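Local coordinates for cytochrome c, putative (Shewanella oneidensis, PDB 1SP3), which carries eight c-type hemes and is probably a respiratory oxidoreductase that reduces tetrathionate, at residues A[81-85]-A[86-90]; A[95-98]-A[99-102]; A[297-300]-A[301-304]; A[365-368]-A[369-373]. All coordinates share one frame; numbering follows the deposited sequence.

Interaction 1. Residues A[81-85]-A[86-90]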
loop_
_atom_site.group_PDB
_atom_site.type_symbol
_atom_site.label_atom_id
_atom_site.label_comp_id
_atom_site.label_asym_id
_atom_site.label_seq_id
_atom_site.Cartn_x
_atom_site.Cartn_y
_atom_site.Cartn_z
ATOM N N TYR A 81 -14.020 4.254 13.677
ATOM C CA TYR A 81 -14.729 3.174 14.369
ATOM C C TYR A 81 -16.115 2.901 13.713
ATOM O O TYR A 81 -16.936 3.762 13.743
ATOM C CB TYR A 81 -15.037 3.573 15.836
ATOM C CG TYR A 81 -13.819 3.844 16.690
ATOM C CD1 TYR A 81 -13.692 5.059 17.391
ATOM C CD2 TYR A 81 -12.854 2.857 16.882
ATOM C CE1 TYR A 81 -12.557 5.286 18.223
ATOM C CE2 TYR A 81 -11.775 3.079 17.675
ATOM C CZ TYR A 81 -11.617 4.293 18.358
ATOM O OH TYR A 81 -10.484 4.486 19.157
ATOM N N GLY A 82 -16.393 1.698 13.183
ATOM C CA GLY A 82 -17.756 1.403 12.688
ATOM C C GLY A 82 -17.982 1.398 11.181
ATOM O O GLY A 82 -19.103 1.204 10.759
ATOM N N TRP A 83 -16.969 1.692 10.357
ATOM C CA TRP A 83 -17.178 1.671 8.911
ATOM C C TRP A 83 -17.335 0.186 8.497
ATOM O O TRP A 83 -16.363 -0.563 8.379
ATOM C CB TRP A 83 -16.053 2.399 8.157
ATOM C CG TRP A 83 -16.196 2.403 6.661
ATOM C CD1 TRP A 83 -17.231 1.859 5.935
ATOM C CD2 TRP A 83 -15.331 2.991 5.723
ATOM N NE1 TRP A 83 -17.037 2.055 4.597
ATOM C CE2 TRP A 83 -15.863 2.723 4.431
ATOM C CE3 TRP A 83 -14.109 3.626 5.812
ATOM C CZ2 TRP A 83 -15.231 3.118 3.271
ATOM C CZ3 TRP A 83 -13.506 4.052 4.670
ATOM C CH2 TRP A 83 -14.021 3.768 3.417
ATOM N N LYS A 84 -18.587 -0.237 8.375
ATOM C CA LYS A 84 -18.930 -1.651 8.104
ATOM C C LYS A 84 -19.669 -1.808 6.779
ATOM O O LYS A 84 -19.756 -2.906 6.264
ATOM C CB LYS A 84 -19.670 -2.322 9.252
ATOM C CG LYS A 84 -20.973 -1.697 9.554
ATOM C CD LYS A 84 -21.789 -2.469 10.622
ATOM C CE LYS A 84 -23.047 -1.622 11.048
ATOM N NZ LYS A 84 -24.305 -2.390 11.517
ATOM N N ASP A 85 -20.164 -0.712 6.197
ATOM C CA ASP A 85 -20.694 -0.818 4.877
ATOM C C ASP A 85 -20.765 0.570 4.350
ATOM O O ASP A 85 -20.149 1.500 4.900
ATOM C CB ASP A 85 -22.094 -1.415 4.927
ATOM C CG ASP A 85 -22.942 -0.775 6.027
ATOM O OD1 ASP A 85 -22.984 0.495 6.137
ATOM O OD2 ASP A 85 -23.545 -1.484 6.851
ATOM N N ASN A 86 -21.584 0.715 3.331
ATOM C CA ASN A 86 -21.771 1.997 2.693
ATOM C C ASN A 86 -22.591 3.093 3.413
ATOM O O ASN A 86 -22.651 4.223 2.918
ATOM C CB ASN A 86 -22.292 1.788 1.257
ATOM C CG ASN A 86 -23.824 1.670 1.199
ATOM O OD1 ASN A 86 -24.371 0.599 1.458
ATOM N ND2 ASN A 86 -24.517 2.793 0.837
ATOM N N THR A 87 -23.161 2.822 4.575
ATOM C CA THR A 87 -23.932 3.852 5.280
ATOM C C THR A 87 -23.048 4.710 6.258
ATOM O O THR A 87 -23.600 5.574 6.942
ATOM C CB THR A 87 -25.023 3.178 6.102
ATOM O OG1 THR A 87 -24.391 2.347 7.112
ATOM C CG2 THR A 87 -25.709 2.162 5.257
ATOM N N PHE A 88 -21.719 4.472 6.306
ATOM C CA PHE A 88 -20.820 5.087 7.296
ATOM C C PHE A 88 -20.942 6.559 7.210
ATOM O O PHE A 88 -21.006 7.124 6.131
ATOM C CB PHE A 88 -19.358 4.647 7.136
ATOM C CG PHE A 88 -18.445 5.156 8.205
ATOM C CD1 PHE A 88 -18.574 4.688 9.550
ATOM C CD2 PHE A 88 -17.495 6.164 7.903
ATOM C CE1 PHE A 88 -17.730 5.121 10.500
ATOM C CE2 PHE A 88 -16.667 6.658 8.891
ATOM C CZ PHE A 88 -16.756 6.146 10.174
ATOM N N ASP A 89 -21.094 7.173 8.364
ATOM C CA ASP A 89 -21.206 8.599 8.426
ATOM C C ASP A 89 -19.814 9.297 8.486
ATOM O O ASP A 89 -19.280 9.460 9.549
ATOM C CB ASP A 89 -21.987 8.950 9.696
ATOM C CG ASP A 89 -22.231 10.425 9.816
ATOM O OD1 ASP A 89 -21.875 11.235 8.880
ATOM O OD2 ASP A 89 -22.732 10.859 10.830
ATOM N N PHE A 90 -19.245 9.694 7.363
ATOM C CA PHE A 90 -17.960 10.352 7.340
ATOM C C PHE A 90 -17.915 11.732 7.996
ATOM O O PHE A 90 -16.897 12.341 7.964
ATOM C CB PHE A 90 -17.361 10.398 5.912
ATOM C CG PHE A 90 -16.957 9.041 5.407
ATOM C CD1 PHE A 90 -17.876 8.230 4.707
ATOM C CD2 PHE A 90 -15.675 8.524 5.709
ATOM C CE1 PHE A 90 -17.468 6.937 4.246
ATOM C CE2 PHE A 90 -15.240 7.243 5.231
ATOM C CZ PHE A 90 -16.158 6.432 4.545
#
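W83 and F88 face each other across a chain reversal, their CA atoms 5.2 Å apart, with a type I beta turn from D85 to F88 closing the loop. The carboxylate of D85 holds this turn from within. Its OD1 takes the backbone N-H of T87 at 2.8 Å on the anti side, 23° out of the carboxylate plane, an Asx turn, while the T87 hydroxyl OG1 donates to the syn lone pair of the same oxygen at 2.5 Å. Aspartate suits the bend because its short acid reaches the N-H two residues on, threonine because its hydroxyl can donate to the same oxygen. Beside it, W83, F88 and F90 build an aromatic cluster. W83 CB lies over one face of the F88 ring in a CH-pi contact, 3.8 Å from the centroid; the indole and phenyl planes are nearly parallel but slid apart, so they hardly overlap. F90 instead makes a T-shaped stack, its edge carried by CZ over the six-membered ring of W83, with the planes at 81° and the centroids 4.8 Å apart. G82, with phi at +104°, has a backbone shape that a CB would obstruct. H78 meets the W83 indole edge-to-face.

Interaction 2. Residues A[95-98]-A[99-102]; sequences KVDC and LICH. With HEC (heme c), chain E.
D97 lies just ahead of the helical turn 99-102 and leans over its first residues, L99 and I100. With CG anti to the backbone N (chi1 -177°), the side chain is carried forward to that helix start. Its CB is 4.1 Å from I100 CG2, and CG comes to 3.6 Å from the same methyl, so the aliphatic branch of isoleucine packs against the carboxylate. OD1 caps the turn: I100 N donates to it at 2.8 Å from above the carboxylate plane, and L99 N adds a weak bond of 3.0 Å. OD2 touches I100 CB, and its charge is met by K110 in a salt bridge and by the hydroxyl of Y108, as suits a buried acid. The capped turn belongs to the CXXCH motif of c-type cytochromes, C98 to H102. C98 SG is bonded covalently to heme CAB and C101 SG to heme CAC. H102 NE2 coordinates the heme iron, FE, at 2.0 Å, with H190 as the second axial ligand. Each residue type is thus set by chemistry: two thiols for the thioethers, an imidazole for the metal. The carbonyl O of C98 lies at the edge of the H102 ring, 3.5 Å from CD2, while H102 ND1 is hydrogen-bonded to G132 O, a bond that should fix the ring's rotation and may make it a stronger donor to iron. Helix 15-34 packs against this stretch, with V18 against L99, C22 against C98, and M33 and M34 against V96, whereas W39 of helix 37-40 covers K95 and V96.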
loop_
_atom_site.group_PDB
_atom_site.type_symbol
_atom_site.label_atom_id
_atom_site.label_comp_id
_atom_site.label_asym_id
_atom_site.label_seq_id
_atom_site.Cartn_x
_atom_site.Cartn_y
_atom_site.Cartn_z
ATOM N N LYS A 95 -16.482 9.305 15.658
ATOM C CA LYS A 95 -16.011 8.042 15.051
ATOM C C LYS A 95 -14.555 8.023 14.597
ATOM O O LYS A 95 -14.110 7.065 13.971
ATOM C CB LYS A 95 -16.906 7.652 13.850
ATOM C CG LYS A 95 -18.391 7.457 14.246
ATOM C CD LYS A 95 -18.526 6.613 15.509
ATOM C CE LYS A 95 -20.041 6.370 15.887
ATOM N NZ LYS A 95 -20.172 5.270 16.920
ATOM N N VAL A 96 -13.787 9.061 14.899
ATOM C CA VAL A 96 -12.368 9.054 14.499
ATOM C C VAL A 96 -11.637 8.218 15.478
ATOM O O VAL A 96 -12.025 8.201 16.627
ATOM C CB VAL A 96 -11.844 10.478 14.465
ATOM C CG1 VAL A 96 -10.343 10.540 14.135
ATOM C CG2 VAL A 96 -12.709 11.246 13.465
ATOM N N ASP A 97 -10.618 7.476 15.035
ATOM C CA ASP A 97 -9.794 6.739 15.970
ATOM C C ASP A 97 -8.542 7.574 16.283
ATOM O O ASP A 97 -7.674 7.750 15.423
ATOM C CB ASP A 97 -9.483 5.343 15.361
ATOM C CG ASP A 97 -8.669 4.425 16.317
ATOM O OD1 ASP A 97 -7.988 4.924 17.292
ATOM O OD2 ASP A 97 -8.643 3.163 16.141
ATOM N N CYS A 98 -8.504 8.161 17.468
ATOM C CA CYS A 98 -7.415 8.999 17.935
ATOM C C CYS A 98 -6.366 8.210 18.557
ATOM O O CYS A 98 -5.269 8.679 18.627
ATOM C CB CYS A 98 -7.829 10.023 19.011
ATOM S SG CYS A 98 -9.056 11.104 18.332
ATOM N N LEU A 99 -6.670 6.996 18.980
ATOM C CA LEU A 99 -5.693 6.156 19.675
ATOM C C LEU A 99 -4.719 5.364 18.804
ATOM O O LEU A 99 -3.577 5.060 19.258
ATOM C CB LEU A 99 -6.466 5.183 20.565
ATOM C CG LEU A 99 -7.437 5.921 21.474
ATOM C CD1 LEU A 99 -8.360 4.844 22.124
ATOM C CD2 LEU A 99 -6.691 6.806 22.539
ATOM N N ILE A 100 -5.157 4.994 17.597
ATOM C CA ILE A 100 -4.319 4.143 16.799
ATOM C C ILE A 100 -2.948 4.840 16.477
ATOM O O ILE A 100 -1.889 4.197 16.512
ATOM C CB ILE A 100 -5.070 3.601 15.571
ATOM C CG1 ILE A 100 -4.232 2.584 14.749
ATOM C CG2 ILE A 100 -5.528 4.724 14.686
ATOM C CD1 ILE A 100 -4.262 1.271 15.374
ATOM N N CYS A 101 -2.929 6.143 16.249
ATOM C CA CYS A 101 -1.636 6.783 15.973
ATOM C C CYS A 101 -0.925 7.289 17.203
ATOM O O CYS A 101 0.244 7.591 17.146
ATOM C CB CYS A 101 -1.788 7.949 15.002
ATOM S SG CYS A 101 -2.373 7.388 13.352
ATOM N N HIS A 102 -1.655 7.461 18.275
ATOM C CA HIS A 102 -1.140 8.185 19.456
ATOM C C HIS A 102 -0.939 7.332 20.693
ATOM O O HIS A 102 -0.399 7.827 21.667
ATOM C CB HIS A 102 -2.057 9.380 19.763
ATOM C CG HIS A 102 -1.949 10.489 18.737
ATOM N ND1 HIS A 102 -0.777 11.172 18.509
ATOM C CD2 HIS A 102 -2.859 11.040 17.902
ATOM C CE1 HIS A 102 -0.954 12.094 17.575
ATOM N NE2 HIS A 102 -2.223 12.062 17.218
HETATM FE FE HEC E . -2.830 13.269 15.807
HETATM C CHA HEC E . -0.206 15.454 16.151
HETATM C CHB HEC E . -4.324 14.855 18.441
HETATM C CHC HEC E . -5.593 11.385 15.217
HETATM C CHD HEC E . -1.204 11.438 13.486
HETATM N NA HEC E . -2.334 14.846 17.096
HETATM C C1A HEC E . -1.218 15.628 17.033
HETATM C C2A HEC E . -1.269 16.691 18.048
HETATM C C3A HEC E . -2.423 16.557 18.674
HETATM C C4A HEC E . -3.116 15.390 18.061
HETATM C CMA HEC E . -2.964 17.470 19.826
HETATM C CAA HEC E . -0.193 17.786 18.299
HETATM C CBA HEC E . -0.031 18.658 17.013
HETATM C CGA HEC E . -1.373 19.231 16.579
HETATM O O1A HEC E . -1.974 19.827 17.507
HETATM O O2A HEC E . -1.820 19.140 15.358
HETATM N NB HEC E . -4.546 13.166 16.630
HETATM C C1B HEC E . -4.996 13.881 17.698
HETATM C C2B HEC E . -6.368 13.502 17.911
HETATM C C3B HEC E . -6.695 12.577 17.022
HETATM C C4B HEC E . -5.568 12.319 16.209
HETATM C CMB HEC E . -7.279 14.063 19.058
HETATM C CAB HEC E . -8.099 11.896 16.832
HETATM C CBB HEC E . -9.255 12.613 16.666
HETATM N NC HEC E . -3.333 11.669 14.522
HETATM C C1C HEC E . -4.516 11.020 14.477
HETATM C C2C HEC E . -4.421 9.926 13.530
HETATM C C3C HEC E . -3.191 9.925 13.017
HETATM C C4C HEC E . -2.497 11.061 13.650
HETATM C CMC HEC E . -5.594 8.968 13.223
HETATM C CAC HEC E . -2.512 8.943 11.980
HETATM C CBC HEC E . -3.087 8.416 10.882
HETATM N ND HEC E . -1.029 13.431 14.971
HETATM C C1D HEC E . -0.550 12.529 14.011
HETATM C C2D HEC E . 0.752 12.924 13.640
HETATM C C3D HEC E . 1.015 14.214 14.423
HETATM C C4D HEC E . -0.106 14.413 15.252
HETATM C CMD HEC E . 1.720 12.253 12.585
HETATM C CAD HEC E . 2.288 15.063 14.424
HETATM C CBD HEC E . 3.276 14.300 15.305
HETATM C CGD HEC E . 4.673 14.876 15.385
HETATM O O1D HEC E . 5.594 14.126 15.824
HETATM O O2D HEC E . 4.853 16.067 15.013
#

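Interaction 3. Residues A[297-300]-A[301-304]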
loop_
_atom_site.group_PDB
_atom_site.type_symbol
_atom_site.label_atom_id
_atom_site.label_comp_id
_atom_site.label_asym_id
_atom_site.label_seq_id
_atom_site.Cartn_x
_atom_site.Cartn_y
_atom_site.Cartn_z
ATOM N N ALA A 297 -4.309 3.303 -13.801
ATOM C CA ALA A 297 -5.032 2.403 -12.921
ATOM C C ALA A 297 -6.280 1.780 -13.562
ATOM O O ALA A 297 -7.007 2.434 -14.262
ATOM C CB ALA A 297 -5.402 3.099 -11.581
ATOM N N TYR A 298 -6.527 0.511 -13.242
ATOM C CA TYR A 298 -7.764 -0.155 -13.556
ATOM C C TYR A 298 -8.839 0.335 -12.584
ATOM O O TYR A 298 -8.628 0.333 -11.364
ATOM C CB TYR A 298 -7.594 -1.690 -13.457
ATOM C CG TYR A 298 -8.942 -2.377 -13.775
ATOM C CD1 TYR A 298 -9.297 -2.676 -15.109
ATOM C CD2 TYR A 298 -9.877 -2.625 -12.774
ATOM C CE1 TYR A 298 -10.551 -3.256 -15.429
ATOM C CE2 TYR A 298 -11.158 -3.247 -13.085
ATOM C CZ TYR A 298 -11.471 -3.533 -14.434
ATOM O OH TYR A 298 -12.697 -4.115 -14.783
ATOM N N MET A 299 -9.970 0.795 -13.092
ATOM C CA MET A 299 -11.012 1.237 -12.187
ATOM C C MET A 299 -12.278 0.400 -12.369
ATOM O O MET A 299 -12.436 -0.274 -13.411
ATOM C CB MET A 299 -11.389 2.684 -12.419
ATOM C CG MET A 299 -10.209 3.612 -12.444
ATOM S SD MET A 299 -9.785 3.852 -10.743
ATOM C CE MET A 299 -11.163 4.674 -10.085
ATOM N N ALA A 300 -13.135 0.413 -11.333
ATOM C CA ALA A 300 -14.288 -0.461 -11.339
ATOM C C ALA A 300 -15.124 -0.180 -12.548
ATOM O O ALA A 300 -15.329 0.928 -12.899
ATOM C CB ALA A 300 -15.104 -0.289 -10.070
ATOM N N GLY A 301 -15.548 -1.238 -13.218
ATOM C CA GLY A 301 -16.284 -1.098 -14.451
ATOM C C GLY A 301 -15.494 -1.031 -15.739
ATOM O O GLY A 301 -16.130 -1.092 -16.762
ATOM N N ASP A 302 -14.156 -0.870 -15.723
ATOM C CA ASP A 302 -13.359 -0.747 -16.942
ATOM C C ASP A 302 -13.455 -2.083 -17.683
ATOM O O ASP A 302 -13.424 -3.115 -17.053
ATOM C CB ASP A 302 -11.879 -0.590 -16.588
ATOM C CG ASP A 302 -11.512 0.810 -16.137
ATOM O OD1 ASP A 302 -12.399 1.664 -15.955
ATOM O OD2 ASP A 302 -10.324 1.152 -15.995
ATOM N N LYS A 303 -13.561 -2.075 -19.016
ATOM C CA LYS A 303 -13.447 -3.343 -19.717
ATOM C C LYS A 303 -12.020 -3.917 -19.652
ATOM O O LYS A 303 -11.031 -3.186 -19.535
ATOM C CB LYS A 303 -13.889 -3.193 -21.194
ATOM C CG LYS A 303 -15.440 -3.004 -21.286
ATOM C CD LYS A 303 -16.186 -4.205 -21.874
ATOM C CE LYS A 303 -15.736 -4.474 -23.343
ATOM N NZ LYS A 303 -16.367 -5.712 -24.009
ATOM N N MET A 304 -11.889 -5.227 -19.770
ATOM C CA MET A 304 -10.546 -5.765 -19.782
ATOM C C MET A 304 -10.564 -6.908 -20.785
ATOM O O MET A 304 -11.649 -7.280 -21.276
ATOM C CB MET A 304 -10.090 -6.174 -18.368
ATOM C CG MET A 304 -11.120 -6.757 -17.455
ATOM S SD MET A 304 -11.757 -8.415 -18.008
ATOM C CE MET A 304 -10.556 -9.611 -17.604
HETATM O O HOH W 1 -14.510 -3.910 -12.696
HETATM O O HOH W 2 -14.777 2.500 -15.213
#
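A297 ends strand 295-297, and directly after it Y298 reaches across the following bend to D302. Its ring leaves the backbone with CG anti to N (chi1 179°), which lays one face beside the D302 side chain; CE1 is 3.2 Å from D302 CB. The hydroxyl OH donates to D302 O at 2.6 Å, in the carbonyl plane and on a lone pair, and accepts from a water at 2.8 Å and from F345 N. That water also takes the N-H of G301. M299 is paired with D302 twice through its backbone: M299 N donates to D302 OD2 at 2.9 Å, nearly straight at 173° but from above the carboxylate plane, and M299 O accepts from D302 N at 2.9 Å. Aspartate fits here because its short acid folds back on its own turn, while R50 forms a salt bridge with OD2. A300 O is joined to D302 OD1 by a second water. G301 follows with a positive phi of 89°, where a CB would clash with A300 O. The bond from the fourth N-H to the first carbonyl closes a beta turn, and the positive phi of its third residue, a glycine, makes it type II, here from M299 to D302 between strands 295-297 and 310-315.

Interaction 4. Residues A[365-368]-A[369-373]; sequences AAKL and GMEAN
M370 N donates to A366 O at 2.8 Å, the shortest of the backbone bonds that join 365-368 to 369-373 in helix 362-372. G369 N to A365 O and E371 N to K367 O, both 2.9 Å, repeat the i to i+4 pattern of an alpha helix, while A372 N reaches L368 O only weakly at 3.3 Å. Small residues suit the buried part: A366 touches Y383 through its methyl, and G369 does without a CB, which would sit tightly against A365 O. M370, bent at chi2 and chi3, starts close over A366 O and then leads off to T347. On the exposed part K367 and E371 lie one turn apart. The glutamate leaves with CG anti to the carbonyl carbon (chi1 -59°) and extends back across the lysine at a slant, so that OE2 is 3.4 Å from K367 CG. The lysine chain turns at its last torsion, and K367 NZ forms a long salt bridge of 3.7 Å with E371 OE2. N373 then N-caps helix 374-378, its OD1 accepting from M376 N and T375 OG1. With the ion pair long and exposed, the helix probably owes its hold here mainly to its backbone bonds, the charges adding a modest attraction.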
loop_
_atom_site.group_PDB
_atom_site.type_symbol
_atom_site.label_atom_id
_atom_site.label_comp_id
_atom_site.label_asym_id
_atom_site.label_seq_id
_atom_site.Cartn_x
_atom_site.Cartn_y
_atom_site.Cartn_z
ATOM N N ALA A 365 -20.801 -15.026 -4.195
ATOM C CA ALA A 365 -19.847 -13.960 -3.817
ATOM C C ALA A 365 -19.840 -12.817 -4.850
ATOM O O ALA A 365 -19.935 -11.643 -4.495
ATOM C CB ALA A 365 -18.455 -14.525 -3.519
ATOM N N ALA A 366 -19.834 -13.154 -6.129
ATOM C CA ALA A 366 -19.944 -12.143 -7.193
ATOM C C ALA A 366 -21.205 -11.318 -7.142
ATOM O O ALA A 366 -21.160 -10.071 -7.293
ATOM C CB ALA A 366 -19.853 -12.810 -8.593
ATOM N N LYS A 367 -22.344 -12.009 -6.960
ATOM C CA LYS A 367 -23.657 -11.347 -6.969
ATOM C C LYS A 367 -23.720 -10.382 -5.779
ATOM O O LYS A 367 -24.065 -9.181 -5.902
ATOM C CB LYS A 367 -24.789 -12.403 -6.864
ATOM C CG LYS A 367 -26.207 -11.833 -6.412
ATOM C CD LYS A 367 -27.197 -12.991 -5.813
ATOM C CE LYS A 367 -28.661 -12.535 -5.435
ATOM N NZ LYS A 367 -28.791 -12.164 -3.997
ATOM N N LEU A 368 -23.376 -10.902 -4.623
ATOM C CA LEU A 368 -23.431 -10.078 -3.399
ATOM C C LEU A 368 -22.401 -8.924 -3.380
ATOM O O LEU A 368 -22.725 -7.860 -2.886
ATOM C CB LEU A 368 -23.320 -10.942 -2.137
ATOM C CG LEU A 368 -24.457 -11.938 -1.826
ATOM C CD1 LEU A 368 -24.014 -12.818 -0.594
ATOM C CD2 LEU A 368 -25.884 -11.188 -1.585
ATOM N N GLY A 369 -21.206 -9.130 -3.954
ATOM C CA GLY A 369 -20.171 -8.102 -4.032
ATOM C C GLY A 369 -20.543 -7.039 -5.079
ATOM O O GLY A 369 -20.311 -5.844 -4.909
ATOM N N MET A 370 -21.125 -7.455 -6.187
ATOM C CA MET A 370 -21.575 -6.472 -7.184
ATOM C C MET A 370 -22.801 -5.647 -6.778
ATOM O O MET A 370 -22.898 -4.459 -7.130
ATOM C CB MET A 370 -21.809 -7.129 -8.532
ATOM C CG MET A 370 -20.500 -7.770 -9.104
ATOM S SD MET A 370 -19.268 -6.521 -9.592
ATOM C CE MET A 370 -19.759 -6.552 -11.341
ATOM N N GLU A 371 -23.740 -6.274 -6.067
ATOM C CA GLU A 371 -24.892 -5.519 -5.553
ATOM C C GLU A 371 -24.499 -4.616 -4.418
ATOM O O GLU A 371 -25.252 -3.762 -4.055
ATOM C CB GLU A 371 -26.023 -6.408 -5.051
ATOM C CG GLU A 371 -26.602 -7.349 -6.069
ATOM C CD GLU A 371 -27.485 -8.382 -5.375
ATOM O OE1 GLU A 371 -27.493 -8.405 -4.095
ATOM O OE2 GLU A 371 -28.180 -9.143 -6.105
ATOM N N ALA A 372 -23.320 -4.783 -3.846
ATOM C CA ALA A 372 -22.932 -3.872 -2.773
ATOM C C ALA A 372 -21.992 -2.734 -3.224
ATOM O O ALA A 372 -21.809 -1.738 -2.490
ATOM C CB ALA A 372 -22.341 -4.661 -1.576
ATOM N N ASN A 373 -21.381 -2.891 -4.397
ATOM C CA ASN A 373 -20.424 -1.893 -4.902
ATOM C C ASN A 373 -21.122 -0.570 -5.343
ATOM O O ASN A 373 -21.963 -0.585 -6.258
ATOM C CB ASN A 373 -19.583 -2.495 -6.042
ATOM C CG ASN A 373 -18.326 -1.663 -6.374
ATOM O OD1 ASN A 373 -18.337 -0.791 -7.252
ATOM N ND2 ASN A 373 -17.221 -2.001 -5.739
#

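Overall arrangement
Interactions 1 and 2 follow each other in the chain and touch: Y81 N lies 2.8 Å from K95 O and Y81 OH 3.1 Å from D97 OD1, both probable hydrogen bonds, so the aromatic loop abuts the residue that caps the heme-binding turn. Interaction 2 alone holds heme ligands. The side chains of W83 in interaction 1 and A297 in interaction 3 are about 8 and 9 Å from a heme, and G369 of interaction 4 is about 11 Å from one. Interactions 3 and 4 have centres 16 Å apart and approach to about 4 Å between nearest atoms without touching, and interaction 4 comes within about 5 Å of interaction 1. Interactions 2 and 3 are farthest apart, with centres 33 Å from each other.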